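PDB 4KCF: FAD-dependent oxidoreductase from Actinomadura kijaniata, which probably acts as a flavin-dependent N-oxygenase that oxidises the amino group of a dTDP-linked sugar on the way to kijanose. Local coordinates for residues M401-Y406 with N424-T429. Numbering follows the deposited sequence.
Sequences MQPYAY and NNYMST. With FMN (flavin mononucleotide), chain C.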
ATOM      1  N   MET A 401      -1.212  -6.626  -6.999  1.00 26.30           N
ATOM      2  CA  MET A 401      -1.170  -6.443  -5.540  1.00 24.31           C
ATOM      3  C   MET A 401      -2.453  -7.032  -4.954  1.00 25.06           C
ATOM      4  O   MET A 401      -3.568  -6.736  -5.402  1.00 25.29           O
ATOM      5  CB  MET A 401      -1.048  -4.958  -5.231  1.00 25.33           C
ATOM      6  CG  MET A 401       0.354  -4.402  -5.360  1.00 20.58           C
ATOM      7  SD  MET A 401       0.356  -2.637  -5.041  1.00 27.58           S
ATOM      8  CE  MET A 401       2.078  -2.617  -5.586  1.00 23.72           C
ATOM      9  N   GLN A 402      -2.319  -7.921  -3.985  1.00 24.52           N
ATOM     10  CA  GLN A 402      -3.466  -8.536  -3.300  1.00 24.72           C
ATOM     11  C   GLN A 402      -3.798  -7.723  -2.063  1.00 24.49           C
ATOM     12  O   GLN A 402      -2.878  -7.185  -1.445  1.00 25.30           O
ATOM     13  CB  GLN A 402      -3.064  -9.926  -2.772  1.00 26.10           C
ATOM     14  CG  GLN A 402      -2.733 -10.868  -3.928  1.00 28.69           C
ATOM     15  CD  GLN A 402      -3.994 -11.443  -4.582  1.00 37.79           C
ATOM     16  OE1 GLN A 402      -5.117 -11.191  -4.139  1.00 40.56           O
ATOM     17  NE2 GLN A 402      -3.806 -12.233  -5.637  1.00 38.96           N
ATOM     18  N   PRO A 403      -5.082  -7.630  -1.681  1.00 23.32           N
ATOM     19  CA  PRO A 403      -6.274  -8.191  -2.318  1.00 21.74           C
ATOM     20  C   PRO A 403      -6.846  -7.224  -3.363  1.00 21.49           C
ATOM     21  O   PRO A 403      -6.844  -6.016  -3.131  1.00 19.94           O
ATOM     22  CB  PRO A 403      -7.274  -8.268  -1.139  1.00 23.46           C
ATOM     23  CG  PRO A 403      -6.916  -7.015  -0.261  1.00 22.45           C
ATOM     24  CD  PRO A 403      -5.388  -6.859  -0.456  1.00 23.29           C
ATOM     25  N   TYR A 404      -7.289  -7.682  -4.532  1.00 22.18           N
ATOM     26  CA  TYR A 404      -7.032  -8.995  -5.132  1.00 22.90           C
ATOM     27  C   TYR A 404      -6.539  -8.694  -6.541  1.00 21.70           C
ATOM     28  O   TYR A 404      -6.986  -7.725  -7.178  1.00 21.83           O
ATOM     29  CB  TYR A 404      -8.350  -9.785  -5.306  1.00 23.11           C
ATOM     30  CG  TYR A 404      -9.086 -10.065  -4.022  1.00 26.72           C
ATOM     31  CD1 TYR A 404      -8.617 -11.015  -3.109  1.00 27.53           C
ATOM     32  CD2 TYR A 404     -10.268  -9.385  -3.730  1.00 28.92           C
ATOM     33  CE1 TYR A 404      -9.309 -11.248  -1.928  1.00 31.24           C
ATOM     34  CE2 TYR A 404     -10.976  -9.629  -2.588  1.00 28.42           C
ATOM     35  CZ  TYR A 404     -10.470 -10.526  -1.673  1.00 33.16           C
ATOM     36  OH  TYR A 404     -11.179 -10.678  -0.506  1.00 35.68           O
ATOM     37  N   ALA A 405      -5.692  -9.558  -7.093  1.00 21.51           N
ATOM     38  CA  ALA A 405      -5.359  -9.404  -8.515  1.00 22.83           C
ATOM     39  C   ALA A 405      -6.639  -9.748  -9.311  1.00 21.63           C
ATOM     40  O   ALA A 405      -7.615 -10.281  -8.753  1.00 20.63           O
ATOM     41  CB  ALA A 405      -4.113 -10.315  -8.902  1.00 23.02           C
ATOM     42  N   TYR A 406      -6.635  -9.466 -10.609  1.00 21.07           N
ATOM     43  CA  TYR A 406      -7.825  -9.481 -11.434  1.00 20.58           C
ATOM     44  C   TYR A 406      -8.592 -10.803 -11.325  1.00 20.45           C
ATOM     45  O   TYR A 406      -9.778 -10.849 -11.002  1.00 21.33           O
ATOM     46  CB  TYR A 406      -7.424  -9.196 -12.891  1.00 21.61           C
ATOM     47  CG  TYR A 406      -8.634  -9.321 -13.810  1.00 21.47           C
ATOM     48  CD1 TYR A 406      -9.579  -8.307 -13.868  1.00 23.19           C
ATOM     49  CD2 TYR A 406      -8.829 -10.444 -14.605  1.00 18.83           C
ATOM     50  CE1 TYR A 406     -10.701  -8.437 -14.709  1.00 23.20           C
ATOM     51  CE2 TYR A 406      -9.944 -10.581 -15.445  1.00 25.36           C
ATOM     52  CZ  TYR A 406     -10.874  -9.559 -15.494  1.00 27.24           C
ATOM     53  OH  TYR A 406     -11.981  -9.643 -16.308  1.00 26.88           O
ATOM     54  N   ASN A 424     -13.454 -15.663   1.768  1.00 47.39           N
ATOM     55  CA  ASN A 424     -13.003 -14.411   1.167  1.00 45.59           C
ATOM     56  C   ASN A 424     -11.690 -13.902   1.775  1.00 45.42           C
ATOM     57  O   ASN A 424     -11.235 -12.824   1.396  1.00 45.09           O
ATOM     58  CB  ASN A 424     -14.085 -13.322   1.274  1.00 44.38           C
ATOM     59  CG  ASN A 424     -15.393 -13.671   0.567  1.00 41.93           C
ATOM     60  OD1 ASN A 424     -15.434 -13.940  -0.631  1.00 38.55           O
ATOM     61  ND2 ASN A 424     -16.489 -13.618   1.315  1.00 38.65           N
ATOM     62  N   ASN A 425     -11.081 -14.619   2.720  1.00 44.68           N
ATOM     63  CA  ASN A 425      -9.791 -14.176   3.263  1.00 45.21           C
ATOM     64  C   ASN A 425      -8.672 -14.774   2.388  1.00 44.39           C
ATOM     65  O   ASN A 425      -8.461 -15.989   2.437  1.00 45.03           O
ATOM     66  CB  ASN A 425      -9.647 -14.509   4.762  1.00 44.36           C
ATOM     67  CG  ASN A 425      -8.423 -13.854   5.422  1.00 46.22           C
ATOM     68  OD1 ASN A 425      -7.500 -13.347   4.769  1.00 43.54           O
ATOM     69  ND2 ASN A 425      -8.405 -13.883   6.752  1.00 44.98           N
ATOM     70  N   TYR A 426      -7.983 -13.952   1.591  1.00 43.76           N
ATOM     71  CA  TYR A 426      -6.910 -14.419   0.706  1.00 44.39           C
ATOM     72  C   TYR A 426      -5.701 -15.085   1.403  1.00 45.91           C
ATOM     73  O   TYR A 426      -5.071 -16.002   0.866  1.00 45.75           O
ATOM     74  CB  TYR A 426      -6.430 -13.293  -0.215  1.00 43.46           C
ATOM     75  CG  TYR A 426      -5.518 -12.236   0.401  1.00 42.03           C
ATOM     76  CD1 TYR A 426      -6.036 -11.234   1.215  1.00 37.86           C
ATOM     77  CD2 TYR A 426      -4.137 -12.227   0.152  1.00 41.77           C
ATOM     78  CE1 TYR A 426      -5.193 -10.268   1.762  1.00 39.69           C
ATOM     79  CE2 TYR A 426      -3.278 -11.260   0.692  1.00 37.34           C
ATOM     80  CZ  TYR A 426      -3.825 -10.290   1.504  1.00 36.68           C
ATOM     81  OH  TYR A 426      -3.037  -9.305   2.044  1.00 32.51           O
ATOM     82  N   MET A 427      -5.344 -14.612   2.593  1.00 47.46           N
ATOM     83  CA  MET A 427      -4.298 -15.239   3.397  1.00 49.20           C
ATOM     84  C   MET A 427      -4.762 -16.596   3.917  1.00 50.30           C
ATOM     85  O   MET A 427      -3.979 -17.542   3.996  1.00 49.80           O
ATOM     86  CB  MET A 427      -3.911 -14.342   4.567  1.00 49.01           C
ATOM     87  CG  MET A 427      -3.592 -12.928   4.133  1.00 50.53           C
ATOM     88  SD  MET A 427      -2.849 -12.014   5.491  1.00 54.88           S
ATOM     89  CE  MET A 427      -3.731 -10.466   5.417  1.00 51.95           C
ATOM     90  N   SER A 428      -6.040 -16.680   4.265  1.00 52.08           N
ATOM     91  CA  SER A 428      -6.612 -17.924   4.759  1.00 54.81           C
ATOM     92  C   SER A 428      -6.498 -18.985   3.656  1.00 56.87           C
ATOM     93  O   SER A 428      -5.971 -20.091   3.861  1.00 55.71           O
ATOM     94  CB  SER A 428      -8.043 -17.683   5.251  1.00 54.30           C
ATOM     95  OG  SER A 428      -8.710 -18.903   5.512  1.00 55.08           O
ATOM     96  N   THR A 429      -6.979 -18.597   2.476  1.00 59.21           N
ATOM     97  CA  THR A 429      -6.842 -19.373   1.244  1.00 62.13           C
ATOM     98  C   THR A 429      -5.406 -19.837   0.949  1.00 64.00           C
ATOM     99  O   THR A 429      -5.173 -21.022   0.672  1.00 64.57           O
ATOM    100  CB  THR A 429      -7.470 -18.552   0.093  1.00 61.70           C
ATOM    101  OG1 THR A 429      -8.892 -18.603   0.257  1.00 62.56           O
ATOM    102  CG2 THR A 429      -7.069 -19.028  -1.305  1.00 61.82           C
TER
HETATM  103  N1  FMN C 502       3.108  -7.452  -0.478  1.00 26.27           N
HETATM  104  C2  FMN C 502       3.314  -7.257   0.850  1.00 29.25           C
HETATM  105  O2  FMN C 502       2.730  -8.066   1.624  1.00 30.98           O
HETATM  106  N3  FMN C 502       4.084  -6.222   1.289  1.00 23.94           N
HETATM  107  C4  FMN C 502       4.697  -5.458   0.357  1.00 25.99           C
HETATM  108  O4  FMN C 502       5.483  -4.424   0.766  1.00 25.30           O
HETATM  109  C4A FMN C 502       4.459  -5.635  -1.028  1.00 28.30           C
HETATM  110  N5  FMN C 502       5.030  -4.849  -1.995  1.00 26.14           N
HETATM  111  C5A FMN C 502       4.817  -5.134  -3.310  1.00 25.17           C
HETATM  112  C6  FMN C 502       5.411  -4.322  -4.278  1.00 24.80           C
HETATM  113  C7  FMN C 502       5.193  -4.577  -5.644  1.00 26.60           C
HETATM  114  C7M FMN C 502       5.850  -3.712  -6.687  1.00 27.51           C
HETATM  115  C8  FMN C 502       4.342  -5.712  -6.061  1.00 26.87           C
HETATM  116  C8M FMN C 502       4.052  -6.052  -7.508  1.00 28.83           C
HETATM  117  C9  FMN C 502       3.769  -6.474  -5.051  1.00 27.18           C
HETATM  118  C9A FMN C 502       3.986  -6.204  -3.686  1.00 26.76           C
HETATM  119  N10 FMN C 502       3.428  -7.002  -2.734  1.00 25.49           N
HETATM  120  C10 FMN C 502       3.643  -6.681  -1.436  1.00 24.29           C
HETATM  121  C1' FMN C 502       2.611  -8.205  -2.989  1.00 25.64           C
HETATM  122  C2' FMN C 502       1.346  -8.371  -3.831  1.00 36.98           C
HETATM  123  O2' FMN C 502       0.491  -7.709  -2.902  1.00 30.33           O
HETATM  124  C3' FMN C 502       0.849  -9.758  -4.343  1.00 43.35           C
HETATM  125  O3' FMN C 502       0.771 -10.791  -3.332  1.00 46.73           O
HETATM  126  C4' FMN C 502       1.453 -10.509  -5.562  1.00 44.09           C
HETATM  127  O4' FMN C 502       2.306  -9.889  -6.560  1.00 45.18           O
HETATM  128  O   HOH W   1      -1.277  -8.487   0.501  1.00 31.47           O
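Two cis peptide bonds in succession, one before P403 and one before Y404, kink the loop where it packs on Y426. This is the acyl-CoA dehydrogenase fold; the loop lies between helices 387-394 and 406-417 and lines the flavin pocket with M401 and Q402, while Y426 sits in the first turn of the C-terminal helix 426-431. N425 N-caps that helix, with a weak bond from M427 N to its OD1, which also accepts from Q271. The ring of Y426 is held between M427 CG, 3.7 Å above the plane over the centre of one face, and the backbone N of P403 toward the rim of the other. The Y426 ring is folded back over its own main chain (chi1 77°), which brings it against the loop: CE2 meets Q402 CB at 3.7 Å and CD1 meets P403 CB at 4.0 Å. That same CB lies 3.6 Å above the centre of the Y404 ring, so the proline packs on both tyrosines. Y404 approaches by its edge, CE1 resting 3.9 Å from Y426 CB, and its OH lies 2.9 Å from N424 O, near the ring plane. Q402 folds back at chi2 (-80°), so that OE1 accepts a weak bond from A405 N, while NE2 is bonded to D408. On the flavin side a water donates to Q402 O and also binds Y426 OH, bridging the segments. Q402 is tied to the cofactor by its own backbone: Q402 N donates to the ribityl hydroxyl O2' of FMN at 3.0 Å.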